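Local coordinates for protein peptidoglycan D,D-transpeptidase FtsI (Yersinia pestis, PDB 6SYN) that probably cross-links peptidoglycan strands as a class B penicillin-binding protein, a D,D-transpeptidase that beta-lactam antibiotics acylate, at residues 321-331 with 345-353. Sequence-based numbering, arbitrary orientation.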
loop_
_atom_site.group_PDB
_atom_site.type_symbol
_atom_site.label_atom_id
_atom_site.label_comp_id
_atom_site.label_asym_id
_atom_site.label_seq_id
_atom_site.Cartn_x
_atom_site.Cartn_y
_atom_site.Cartn_z
ATOM N N LEU A 321 -7.361 -25.067 -4.172
ATOM C CA LEU A 321 -6.987 -23.632 -4.318
ATOM C C LEU A 321 -7.379 -22.866 -3.051
ATOM O O LEU A 321 -6.701 -21.861 -2.736
ATOM C CB LEU A 321 -7.661 -23.021 -5.553
ATOM C CG LEU A 321 -7.033 -23.389 -6.893
ATOM C CD1 LEU A 321 -7.871 -22.860 -8.044
ATOM C CD2 LEU A 321 -5.612 -22.864 -6.988
ATOM N N VAL A 322 -8.426 -23.322 -2.357
ATOM C CA VAL A 322 -8.881 -22.725 -1.066
ATOM C C VAL A 322 -7.809 -23.000 -0.006
ATOM O O VAL A 322 -7.533 -22.097 0.792
ATOM C CB VAL A 322 -10.271 -23.233 -0.634
ATOM C CG1 VAL A 322 -10.674 -22.679 0.726
ATOM C CG2 VAL A 322 -11.329 -22.891 -1.672
ATOM N N ASP A 323 -7.203 -24.188 -0.021
ATOM C CA ASP A 323 -6.100 -24.546 0.910
ATOM C C ASP A 323 -4.830 -23.749 0.568
ATOM O O ASP A 323 -4.200 -23.229 1.502
ATOM C CB ASP A 323 -5.813 -26.048 0.908
ATOM C CG ASP A 323 -5.139 -26.495 2.191
ATOM O OD1 ASP A 323 -5.823 -26.475 3.241
ATOM O OD2 ASP A 323 -3.930 -26.821 2.139
ATOM N N THR A 324 -4.453 -23.650 -0.708
ATOM C CA THR A 324 -3.186 -22.997 -1.129
ATOM C C THR A 324 -3.256 -21.484 -0.876
ATOM O O THR A 324 -2.255 -20.939 -0.381
ATOM C CB THR A 324 -2.826 -23.311 -2.585
ATOM O OG1 THR A 324 -2.677 -24.726 -2.718
ATOM C CG2 THR A 324 -1.549 -22.620 -3.014
ATOM N N TYR A 325 -4.367 -20.819 -1.205
ATOM C CA TYR A 325 -4.512 -19.354 -1.001
ATOM C C TYR A 325 -4.458 -19.060 0.502
ATOM O O TYR A 325 -3.813 -18.058 0.885
ATOM C CB TYR A 325 -5.812 -18.813 -1.597
ATOM C CG TYR A 325 -5.942 -18.854 -3.098
ATOM C CD1 TYR A 325 -5.059 -19.552 -3.906
ATOM C CD2 TYR A 325 -7.010 -18.229 -3.712
ATOM C CE1 TYR A 325 -5.221 -19.600 -5.282
ATOM C CE2 TYR A 325 -7.188 -18.264 -5.083
ATOM C CZ TYR A 325 -6.293 -18.955 -5.873
ATOM O OH TYR A 325 -6.483 -18.989 -7.222
ATOM N N SER A 326 -5.123 -19.901 1.308
ATOM C CA SER A 326 -5.062 -19.903 2.796
ATOM C C SER A 326 -3.612 -20.082 3.249
ATOM O O SER A 326 -3.132 -19.241 4.015
ATOM C CB SER A 326 -5.937 -20.977 3.401
ATOM O OG SER A 326 -7.287 -20.549 3.492
ATOM N N ARG A 327 -2.954 -21.148 2.787
ATOM C CA ARG A 327 -1.533 -21.460 3.104
ATOM C C ARG A 327 -0.658 -20.227 2.830
ATOM O O ARG A 327 0.277 -19.993 3.619
ATOM C CB ARG A 327 -1.036 -22.669 2.302
ATOM C CG ARG A 327 -1.388 -24.015 2.919
ATOM C CD ARG A 327 -0.847 -25.195 2.128
ATOM N NE ARG A 327 0.259 -25.855 2.813
ATOM C CZ ARG A 327 0.139 -26.641 3.887
ATOM N NH1 ARG A 327 1.218 -27.180 4.434
ATOM N NH2 ARG A 327 -1.050 -26.881 4.419
ATOM N N PHE A 328 -0.959 -19.464 1.773
ATOM C CA PHE A 328 -0.190 -18.259 1.355
ATOM C C PHE A 328 -0.654 -17.025 2.137
ATOM O O PHE A 328 0.027 -15.984 2.055
ATOM C CB PHE A 328 -0.267 -18.061 -0.162
ATOM C CG PHE A 328 0.857 -18.730 -0.913
ATOM C CD1 PHE A 328 0.741 -20.036 -1.360
ATOM C CD2 PHE A 328 2.053 -18.064 -1.135
ATOM C CE1 PHE A 328 1.785 -20.648 -2.041
ATOM C CE2 PHE A 328 3.096 -18.677 -1.816
ATOM C CZ PHE A 328 2.959 -19.969 -2.271
ATOM N N GLY A 329 -1.769 -17.137 2.861
ATOM C CA GLY A 329 -2.185 -16.162 3.887
ATOM C C GLY A 329 -3.373 -15.306 3.475
ATOM O O GLY A 329 -3.650 -14.333 4.192
ATOM N N PHE A 330 -4.057 -15.626 2.374
ATOM C CA PHE A 330 -5.378 -15.022 2.054
ATOM C C PHE A 330 -6.364 -15.447 3.154
ATOM O O PHE A 330 -6.257 -16.587 3.667
ATOM C CB PHE A 330 -5.831 -15.379 0.633
ATOM C CG PHE A 330 -5.234 -14.548 -0.483
ATOM C CD1 PHE A 330 -4.467 -13.417 -0.228
ATOM C CD2 PHE A 330 -5.466 -14.884 -1.810
ATOM C CE1 PHE A 330 -3.935 -12.662 -1.264
ATOM C CE2 PHE A 330 -4.940 -14.123 -2.845
ATOM C CZ PHE A 330 -4.180 -13.009 -2.570
ATOM N N GLY A 331 -7.246 -14.524 3.555
ATOM C CA GLY A 331 -8.268 -14.732 4.602
ATOM C C GLY A 331 -7.685 -14.712 6.006
ATOM O O GLY A 331 -8.369 -15.171 6.939
ATOM N N LEU A 345 -12.197 -10.578 2.802
ATOM C CA LEU A 345 -13.262 -11.615 2.700
ATOM C C LEU A 345 -12.700 -12.835 1.961
ATOM O O LEU A 345 -12.193 -12.672 0.837
ATOM C CB LEU A 345 -14.479 -11.060 1.953
ATOM C CG LEU A 345 -14.803 -9.587 2.192
ATOM C CD1 LEU A 345 -15.879 -9.117 1.226
ATOM C CD2 LEU A 345 -15.221 -9.347 3.635
ATOM N N TYR A 346 -12.822 -14.012 2.572
ATOM C CA TYR A 346 -12.279 -15.288 2.055
ATOM C C TYR A 346 -13.302 -16.403 2.248
ATOM O O TYR A 346 -13.765 -16.616 3.365
ATOM C CB TYR A 346 -10.972 -15.605 2.771
ATOM C CG TYR A 346 -10.238 -16.752 2.137
ATOM C CD1 TYR A 346 -9.508 -16.566 0.976
ATOM C CD2 TYR A 346 -10.340 -18.032 2.656
ATOM C CE1 TYR A 346 -8.859 -17.623 0.364
ATOM C CE2 TYR A 346 -9.696 -19.099 2.056
ATOM C CZ TYR A 346 -8.948 -18.890 0.911
ATOM O OH TYR A 346 -8.305 -19.937 0.324
ATOM N N PRO A 347 -13.657 -17.163 1.184
ATOM C CA PRO A 347 -14.741 -18.143 1.253
ATOM C C PRO A 347 -14.504 -19.318 2.213
ATOM O O PRO A 347 -13.422 -19.875 2.236
ATOM C CB PRO A 347 -14.883 -18.683 -0.181
ATOM C CG PRO A 347 -13.561 -18.368 -0.834
ATOM C CD PRO A 347 -13.056 -17.109 -0.155
ATOM N N LYS A 348 -15.553 -19.656 2.966
ATOM C CA LYS A 348 -15.638 -20.838 3.861
ATOM C C LYS A 348 -16.840 -21.696 3.434
ATOM O O LYS A 348 -17.318 -22.488 4.260
ATOM C CB LYS A 348 -15.729 -20.363 5.315
ATOM C CG LYS A 348 -14.637 -19.384 5.743
ATOM C CD LYS A 348 -14.185 -19.554 7.185
ATOM C CE LYS A 348 -13.543 -18.314 7.775
ATOM N NZ LYS A 348 -13.333 -18.442 9.238
ATOM N N LYS A 349 -17.299 -21.552 2.187
ATOM C CA LYS A 349 -18.389 -22.376 1.593
ATOM C C LYS A 349 -17.812 -23.739 1.191
ATOM O O LYS A 349 -16.679 -23.768 0.669
ATOM C CB LYS A 349 -19.038 -21.677 0.391
ATOM C CG LYS A 349 -18.085 -20.965 -0.559
ATOM C CD LYS A 349 -18.570 -20.898 -1.990
ATOM C CE LYS A 349 -17.857 -19.835 -2.801
ATOM N NZ LYS A 349 -18.399 -19.742 -4.176
ATOM N N GLN A 350 -18.567 -24.819 1.424
ATOM C CA GLN A 350 -18.110 -26.228 1.270
ATOM C C GLN A 350 -18.655 -26.843 -0.027
ATOM O O GLN A 350 -18.420 -28.049 -0.236
ATOM C CB GLN A 350 -18.570 -27.068 2.466
ATOM C CG GLN A 350 -18.265 -26.443 3.823
ATOM C CD GLN A 350 -16.784 -26.350 4.105
ATOM O OE1 GLN A 350 -16.043 -27.312 3.924
ATOM N NE2 GLN A 350 -16.340 -25.191 4.569
ATOM N N ARG A 351 -19.348 -26.059 -0.862
ATOM C CA ARG A 351 -20.072 -26.556 -2.063
ATOM C C ARG A 351 -20.020 -25.493 -3.167
ATOM O O ARG A 351 -20.922 -24.635 -3.213
ATOM C CB ARG A 351 -21.516 -26.903 -1.691
ATOM C CG ARG A 351 -22.339 -27.490 -2.829
ATOM C CD ARG A 351 -23.606 -26.689 -3.086
ATOM N NE ARG A 351 -24.375 -26.457 -1.862
ATOM C CZ ARG A 351 -25.227 -25.444 -1.653
ATOM N NH1 ARG A 351 -25.447 -24.532 -2.588
ATOM N NH2 ARG A 351 -25.857 -25.347 -0.494
ATOM N N TRP A 352 -19.001 -25.567 -4.026
ATOM C CA TRP A 352 -18.734 -24.587 -5.112
ATOM C C TRP A 352 -19.399 -25.048 -6.408
ATOM O O TRP A 352 -19.375 -26.262 -6.679
ATOM C CB TRP A 352 -17.230 -24.435 -5.341
ATOM C CG TRP A 352 -16.455 -23.807 -4.227
ATOM C CD1 TRP A 352 -16.363 -24.220 -2.929
ATOM C CD2 TRP A 352 -15.583 -22.671 -4.352
ATOM N NE1 TRP A 352 -15.517 -23.400 -2.232
ATOM C CE2 TRP A 352 -15.022 -22.441 -3.077
ATOM C CE3 TRP A 352 -15.235 -21.823 -5.410
ATOM C CZ2 TRP A 352 -14.133 -21.394 -2.840
ATOM C CZ3 TRP A 352 -14.353 -20.792 -5.174
ATOM C CH2 TRP A 352 -13.811 -20.584 -3.906
ATOM N N SER A 353 -19.929 -24.104 -7.192
ATOM C CA SER A 353 -20.292 -24.303 -8.619
ATOM C C SER A 353 -19.005 -24.334 -9.446
ATOM O O SER A 353 -17.968 -23.847 -8.962
ATOM C CB SER A 353 -21.245 -23.243 -9.113
ATOM O OG SER A 353 -20.666 -21.949 -9.030
#
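Gly331 and Tyr346 bring the two backbones together, their CA atoms 4.8 Å apart, whereas Val322 and Pro347 keep 7.8 Å between theirs. Within the transpeptidase domain, helix 319-327 ends in a Schellman motif: Gly329 adopts positive phi, Phe330 N bonds back to Tyr325 O, and the chain turns out to meet the irregular loop 345-353, which leads into helix 354-360. The case illustrates how one aromatic side chain can tie a loop to the last turns of a helix. A chi1 of -170° swings the Tyr346 ring away from its own backbone N, and it reaches from Gly331 back to Val322. Phe330 O lies 4.1 Å above the centre of one face, and Pro347 CD sits over the opposite face toward its rim. Phe330 CB and Tyr325 CB each approach Tyr346 CE1 at 3.8 Å. Farther along the loop, the benzo side of Trp352, at CZ2, packs obliquely on Val322 CG2, while its indole meets Phe360 edge-to-face, joining helix 354-360 to the contact. The Tyr325 ring turns away from the loop to stack on Phe360, and its OH donates a hydrogen bond to Phe360 O. Polar binding converges on Val322 O, which lies in the ring plane of Tyr346 and accepts its OH, although the modelled 2.3 Å between these oxygens is doubtfully short. Ser326 OG also donates to Val322 O, at 3.1 Å with a C=O...donor angle of 160°.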